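Local coordinates for acyl-coenzyme A oxidase acox-1.1 (Caenorhabditis elegans, PDB 5K3H), which catalyses the FAD-dependent desaturation of acyl-CoAs to (2E)-enoyl-CoAs, reducing oxygen to hydrogen peroxide, in the first step of peroxisomal beta-oxidation, at residues I348-E360 and T539-V551. Sequence-based numbering, arbitrary orientation.
Sequences IARAYAFQFAGAE and TRLFIVEAFARRV
E360 and R549 join the two helices by a salt bridge: R549 NH1 donates to E360 OE2 at 2.9 Å, although the position of OE2 is somewhat doubtful. The same guanidinium reaches E545 through NH2, so one arginine ties together two carboxylates. A water links E360 OE2 to the A546 carbonyl, and another lies between F356 O and R550 NH2. At the other end, R350 and R540 converge on E574, which salt-bridges both, so their NH2 atoms lie 4.0 Å apart.

To one flank, F356 points toward 539-551 and packs between F547 at its edge and R550 over its face. R550 CG sits almost squarely over its ring, 3.8 Å from the centroid in a CH-pi contact; bends at chi2 and chi3 then fold the guanidinium back over CD1, while NH1 is hydrogen-bonded to Q33 OE1. The edge of F356 meets F547, CD2 to CD1 3.6 Å, with the rings inclined at 53°. Replacing F356 by an alanine would probably open a gap beside F547 and remove the surface on which R550 lies, leaving that arginine held mainly by its polar partners. Small A353, A357 and A546 let the backbones approach: A353 CB packs on I543 CG2 and F547 CD2, and A546 CB packs on A357 CA. The axes, 8.3 Å apart, cross at 87°, a near-perpendicular helix packing that joins helices 338-367 and 520-553 within the alpha-helical part of the acyl-CoA oxidase fold.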
# COMPACT_ATOMS: atom_id res chain seq x y z
N ILE B 348 5.48 5.17 -15.67
CA ILE B 348 6.72 5.70 -16.20
C ILE B 348 6.51 7.15 -16.59
O ILE B 348 7.30 8.03 -16.22
CB ILE B 348 7.21 4.87 -17.40
CG1 ILE B 348 7.33 3.39 -16.99
CG2 ILE B 348 8.54 5.46 -17.90
CD1 ILE B 348 7.73 2.41 -18.12
N ALA B 349 5.39 7.43 -17.26
CA ALA B 349 5.05 8.80 -17.65
C ALA B 349 4.99 9.71 -16.45
O ALA B 349 5.57 10.79 -16.46
CB ALA B 349 3.71 8.82 -18.41
N ARG B 350 4.31 9.28 -15.38
CA ARG B 350 4.21 10.09 -14.16
C ARG B 350 5.57 10.36 -13.55
O ARG B 350 5.77 11.42 -12.94
CB ARG B 350 3.31 9.42 -13.11
CG ARG B 350 1.85 9.42 -13.41
CD ARG B 350 1.00 8.77 -12.30
NE ARG B 350 -0.41 8.97 -12.63
CZ ARG B 350 -1.46 8.58 -11.92
NH1 ARG B 350 -1.32 7.93 -10.76
NH2 ARG B 350 -2.68 8.84 -12.38
N ALA B 351 6.50 9.39 -13.59
CA ALA B 351 7.81 9.63 -12.97
C ALA B 351 8.56 10.77 -13.68
O ALA B 351 9.06 11.69 -13.02
CB ALA B 351 8.66 8.36 -12.96
N TYR B 352 8.59 10.74 -15.01
CA TYR B 352 9.14 11.85 -15.79
C TYR B 352 8.33 13.12 -15.55
O TYR B 352 8.90 14.21 -15.40
CB TYR B 352 9.15 11.51 -17.29
CG TYR B 352 10.35 10.69 -17.74
CD1 TYR B 352 10.35 9.29 -17.62
CD2 TYR B 352 11.47 11.29 -18.31
CE1 TYR B 352 11.43 8.54 -18.03
CE2 TYR B 352 12.53 10.55 -18.73
CZ TYR B 352 12.53 9.16 -18.58
OH TYR B 352 13.61 8.40 -18.99
N ALA B 353 7.00 13.00 -15.50
CA ALA B 353 6.18 14.18 -15.27
C ALA B 353 6.50 14.83 -13.94
O ALA B 353 6.55 16.06 -13.84
CB ALA B 353 4.69 13.82 -15.34
N PHE B 354 6.72 14.03 -12.89
CA PHE B 354 7.04 14.61 -11.59
C PHE B 354 8.42 15.24 -11.60
O PHE B 354 8.61 16.32 -11.04
CB PHE B 354 6.99 13.53 -10.51
CG PHE B 354 5.63 12.91 -10.32
CD1 PHE B 354 4.48 13.54 -10.78
CD2 PHE B 354 5.51 11.66 -9.72
CE1 PHE B 354 3.23 12.93 -10.62
CE2 PHE B 354 4.27 11.07 -9.56
CZ PHE B 354 3.13 11.71 -10.00
N GLN B 355 9.40 14.59 -12.24
CA GLN B 355 10.75 15.15 -12.31
C GLN B 355 10.74 16.49 -13.02
O GLN B 355 11.43 17.42 -12.61
CB GLN B 355 11.67 14.15 -13.03
CG GLN B 355 13.15 14.57 -13.11
CD GLN B 355 13.90 14.39 -11.77
OE1 GLN B 355 13.29 14.16 -10.72
NE2 GLN B 355 15.24 14.49 -11.82
N PHE B 356 9.96 16.61 -14.09
CA PHE B 356 9.90 17.87 -14.82
C PHE B 356 9.13 18.93 -14.06
O PHE B 356 9.47 20.12 -14.15
CB PHE B 356 9.31 17.62 -16.21
CG PHE B 356 10.15 16.70 -17.06
CD1 PHE B 356 11.53 16.63 -16.86
CD2 PHE B 356 9.57 15.91 -18.04
CE1 PHE B 356 12.32 15.76 -17.63
CE2 PHE B 356 10.34 15.06 -18.81
CZ PHE B 356 11.73 14.99 -18.62
N ALA B 357 8.09 18.55 -13.30
CA ALA B 357 7.37 19.52 -12.47
C ALA B 357 8.25 20.04 -11.32
O ALA B 357 8.27 21.24 -11.03
CB ALA B 357 6.10 18.89 -11.91
N GLY B 358 8.98 19.14 -10.66
CA GLY B 358 9.94 19.59 -9.68
C GLY B 358 10.94 20.59 -10.26
O GLY B 358 11.30 21.57 -9.60
N ALA B 359 11.43 20.33 -11.47
CA ALA B 359 12.35 21.29 -12.07
C ALA B 359 11.70 22.66 -12.24
O ALA B 359 12.32 23.69 -11.97
CB ALA B 359 12.87 20.77 -13.41
N GLU B 360 10.42 22.69 -12.63
CA GLU B 360 9.79 23.99 -12.83
C GLU B 360 9.50 24.72 -11.52
O GLU B 360 9.65 25.94 -11.45
CB GLU B 360 8.51 23.85 -13.64
CG GLU B 360 8.69 24.33 -15.04
CD GLU B 360 7.40 24.69 -15.63
OE1 GLU B 360 6.56 25.21 -14.86
OE2 GLU B 360 7.20 24.42 -16.82
N THR B 539 -3.75 20.85 -9.46
CA THR B 539 -2.39 20.36 -9.32
C THR B 539 -2.01 19.44 -10.47
O THR B 539 -0.93 19.58 -11.05
CB THR B 539 -2.24 19.65 -7.96
OG1 THR B 539 -2.59 20.56 -6.91
CG2 THR B 539 -0.81 19.18 -7.76
N ARG B 540 -2.92 18.52 -10.84
CA ARG B 540 -2.68 17.65 -11.99
C ARG B 540 -2.57 18.46 -13.29
O ARG B 540 -1.78 18.10 -14.18
CB ARG B 540 -3.78 16.59 -12.09
CG ARG B 540 -3.78 15.65 -10.88
CD ARG B 540 -4.96 14.70 -10.81
NE ARG B 540 -4.86 13.60 -11.76
CZ ARG B 540 -5.67 12.55 -11.78
NH1 ARG B 540 -6.65 12.46 -10.90
NH2 ARG B 540 -5.51 11.59 -12.67
N LEU B 541 -3.36 19.52 -13.44
CA LEU B 541 -3.23 20.36 -14.62
C LEU B 541 -1.83 20.98 -14.72
O LEU B 541 -1.23 21.01 -15.80
CB LEU B 541 -4.30 21.45 -14.62
CG LEU B 541 -4.03 22.68 -15.49
CD1 LEU B 541 -4.05 22.30 -16.98
CD2 LEU B 541 -5.06 23.76 -15.17
N PHE B 542 -1.30 21.47 -13.59
CA PHE B 542 0.06 22.02 -13.57
C PHE B 542 1.08 20.99 -14.02
O PHE B 542 1.99 21.30 -14.80
CB PHE B 542 0.44 22.51 -12.18
CG PHE B 542 1.86 23.03 -12.12
CD1 PHE B 542 2.16 24.31 -12.54
CD2 PHE B 542 2.90 22.20 -11.70
CE1 PHE B 542 3.46 24.78 -12.50
CE2 PHE B 542 4.21 22.67 -11.66
CZ PHE B 542 4.49 23.96 -12.06
N ILE B 543 0.96 19.76 -13.52
CA ILE B 543 1.94 18.72 -13.85
C ILE B 543 1.95 18.44 -15.35
O ILE B 543 3.01 18.36 -15.97
CB ILE B 543 1.64 17.46 -13.02
CG1 ILE B 543 1.88 17.72 -11.53
CG2 ILE B 543 2.49 16.28 -13.50
CD1 ILE B 543 1.22 16.72 -10.60
N VAL B 544 0.77 18.33 -15.97
CA VAL B 544 0.68 18.14 -17.42
C VAL B 544 1.34 19.30 -18.16
O VAL B 544 2.05 19.10 -19.15
CB VAL B 544 -0.79 17.97 -17.85
CG1 VAL B 544 -0.88 17.97 -19.38
CG2 VAL B 544 -1.41 16.73 -17.24
N GLU B 545 1.06 20.55 -17.74
CA GLU B 545 1.62 21.69 -18.47
C GLU B 545 3.14 21.75 -18.35
O GLU B 545 3.83 22.13 -19.31
CB GLU B 545 1.00 23.00 -17.97
CG GLU B 545 -0.47 23.18 -18.30
CD GLU B 545 -0.95 24.61 -18.13
OE1 GLU B 545 -0.55 25.49 -18.92
OE2 GLU B 545 -1.75 24.87 -17.21
N ALA B 546 3.70 21.42 -17.18
CA ALA B 546 5.15 21.41 -17.05
C ALA B 546 5.78 20.31 -17.91
O ALA B 546 6.81 20.53 -18.56
CB ALA B 546 5.54 21.23 -15.58
N PHE B 547 5.13 19.15 -17.97
CA PHE B 547 5.61 18.09 -18.85
C PHE B 547 5.58 18.54 -20.31
O PHE B 547 6.56 18.35 -21.04
CB PHE B 547 4.75 16.84 -18.63
CG PHE B 547 5.36 15.56 -19.15
CD1 PHE B 547 6.55 15.57 -19.88
CD2 PHE B 547 4.69 14.36 -19.00
CE1 PHE B 547 7.09 14.39 -20.38
CE2 PHE B 547 5.23 13.17 -19.50
CZ PHE B 547 6.42 13.19 -20.19
N ALA B 548 4.46 19.12 -20.75
CA ALA B 548 4.37 19.60 -22.13
C ALA B 548 5.39 20.70 -22.40
O ALA B 548 6.03 20.72 -23.46
CB ALA B 548 2.95 20.10 -22.42
N ARG B 549 5.57 21.61 -21.45
CA ARG B 549 6.56 22.68 -21.59
C ARG B 549 7.94 22.11 -21.84
O ARG B 549 8.63 22.51 -22.78
CB ARG B 549 6.55 23.54 -20.34
CG ARG B 549 6.43 25.03 -20.52
CD ARG B 549 6.17 25.70 -19.17
NE ARG B 549 4.78 26.14 -19.03
CZ ARG B 549 3.94 25.74 -18.07
NH1 ARG B 549 4.33 24.89 -17.14
NH2 ARG B 549 2.70 26.22 -18.06
N ARG B 550 8.35 21.13 -21.03
CA ARG B 550 9.68 20.54 -21.18
C ARG B 550 9.87 19.92 -22.56
O ARG B 550 10.91 20.13 -23.21
CB ARG B 550 9.93 19.49 -20.09
CG ARG B 550 11.19 18.66 -20.30
CD ARG B 550 12.46 19.52 -20.23
NE ARG B 550 12.66 19.97 -18.87
CZ ARG B 550 13.53 19.44 -18.02
NH1 ARG B 550 14.32 18.45 -18.39
NH2 ARG B 550 13.60 19.91 -16.78
N VAL B 551 8.86 19.18 -23.04
CA VAL B 551 9.00 18.50 -24.33
C VAL B 551 9.24 19.50 -25.45
O VAL B 551 10.07 19.28 -26.34
CB VAL B 551 7.78 17.62 -24.62
CG1 VAL B 551 7.84 17.13 -26.04
CG2 VAL B 551 7.74 16.45 -23.66
O HOH W 1 10.94 20.97 -15.95
O HOH W 2 8.95 21.93 -17.72